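Local coordinates for diacylglycerol O-acyltransferase (Marinobacter hydrocarbonoclasticus, PDB 6CHJ), which probably transfers an acyl group from acyl-CoA to diacylglycerol, making triacylglycerol, and belongs to the wax ester synthase/diacylglycerol acyltransferase family, at residues E33-P36 / D37-A41. Numbering follows the deposited sequence.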
# COMPACT_ATOMS: atom_id res chain seq x y z
N GLU B 33 -4.58 -26.83 -19.50
CA GLU B 33 -4.71 -28.28 -19.40
C GLU B 33 -3.35 -28.96 -19.46
O GLU B 33 -2.52 -28.65 -20.32
CB GLU B 33 -5.62 -28.83 -20.50
CG GLU B 33 -5.95 -30.34 -20.39
CD GLU B 33 -6.27 -30.81 -18.96
OE1 GLU B 33 -7.46 -31.08 -18.67
OE2 GLU B 33 -5.33 -30.96 -18.14
N GLY B 34 -3.12 -29.85 -18.49
CA GLY B 34 -1.87 -30.58 -18.41
C GLY B 34 -0.71 -29.83 -17.82
O GLY B 34 0.44 -30.09 -18.20
N ALA B 35 -0.96 -28.90 -16.89
CA ALA B 35 0.00 -28.03 -16.23
C ALA B 35 0.56 -28.70 -14.99
O ALA B 35 -0.20 -29.32 -14.23
CB ALA B 35 -0.64 -26.71 -15.84
N PRO B 36 1.86 -28.57 -14.76
CA PRO B 36 2.45 -29.12 -13.54
C PRO B 36 1.84 -28.46 -12.31
O PRO B 36 1.42 -27.31 -12.35
CB PRO B 36 3.94 -28.79 -13.67
CG PRO B 36 3.96 -27.61 -14.58
CD PRO B 36 2.84 -27.80 -15.55
N ASP B 37 1.78 -29.23 -11.22
CA ASP B 37 1.26 -28.76 -9.93
C ASP B 37 1.79 -27.38 -9.54
O ASP B 37 1.12 -26.64 -8.81
CB ASP B 37 1.62 -29.76 -8.83
CG ASP B 37 0.69 -30.96 -8.80
OD1 ASP B 37 -0.46 -30.81 -9.26
OD2 ASP B 37 1.11 -32.04 -8.32
N ASP B 38 2.99 -27.04 -10.00
CA ASP B 38 3.66 -25.80 -9.63
C ASP B 38 3.67 -24.80 -10.77
O ASP B 38 4.61 -24.02 -10.93
CB ASP B 38 5.08 -26.10 -9.16
CG ASP B 38 6.00 -26.60 -10.29
OD1 ASP B 38 5.50 -27.01 -11.37
OD2 ASP B 38 7.24 -26.58 -10.09
N TYR B 39 2.58 -24.76 -11.56
CA TYR B 39 2.58 -23.99 -12.81
C TYR B 39 2.70 -22.48 -12.57
O TYR B 39 3.24 -21.77 -13.43
CB TYR B 39 1.30 -24.27 -13.61
CG TYR B 39 1.04 -23.24 -14.70
CD1 TYR B 39 1.82 -23.21 -15.85
CD2 TYR B 39 0.03 -22.29 -14.57
CE1 TYR B 39 1.59 -22.27 -16.85
CE2 TYR B 39 -0.20 -21.34 -15.56
CZ TYR B 39 0.58 -21.33 -16.70
OH TYR B 39 0.35 -20.38 -17.69
N VAL B 40 2.18 -21.97 -11.46
CA VAL B 40 2.22 -20.52 -11.30
C VAL B 40 3.65 -20.07 -10.98
O VAL B 40 4.17 -19.13 -11.60
CB VAL B 40 1.20 -20.04 -10.24
CG1 VAL B 40 1.06 -18.53 -10.30
CG2 VAL B 40 -0.17 -20.67 -10.51
N ALA B 41 4.33 -20.78 -10.07
CA ALA B 41 5.72 -20.43 -9.78
C ALA B 41 6.58 -20.46 -11.05
O ALA B 41 7.41 -19.57 -11.26
CB ALA B 41 6.29 -21.35 -8.71
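Ala-35 and Pro-36 meet Asp-38 and Tyr-39 round a type I beta turn, Pro-36 to Tyr-39, that leads the loop after strand 22-30 into helix 39-49 at the surface of the catalytic domain. Before it, Gly-34 bends the chain with a positive phi of 79°, which glycine adopts easily. The methyl of Ala-35 packs against the root of the tyrosine, its CB 3.8 Å from CB of Tyr-39; apolar and short, it rests on CB and CG, oblique to the ring. The carbonyl O of Ala-35 accepts a hydrogen bond from Arg-126, whose guanidinium also makes a long, weak ion pair with Asp-37. Pro-36, rigid and without an N-H, suits the first place of the turn, where its carbonyl O is directed inward. This O stands 2.9 Å from N of Tyr-39, and CD of Pro-36 reaches 4.3 Å from CB of Tyr-39. In Tyr-39, CG is anti to the backbone N (chi1 164°), which carries the ring away from the proline while CB stays beside it. Asp-38 occupies the N-cap position without a capping bond; its negative charge, like that of Asp-37, probably suits the helix dipole. With chi1 at 68°, the carboxylate comes obliquely to the CB-CG side of the proline ring, OD1 of Asp-38 lying 3.3 Å from CB of Pro-36 and 3.6 Å from CG of Pro-36.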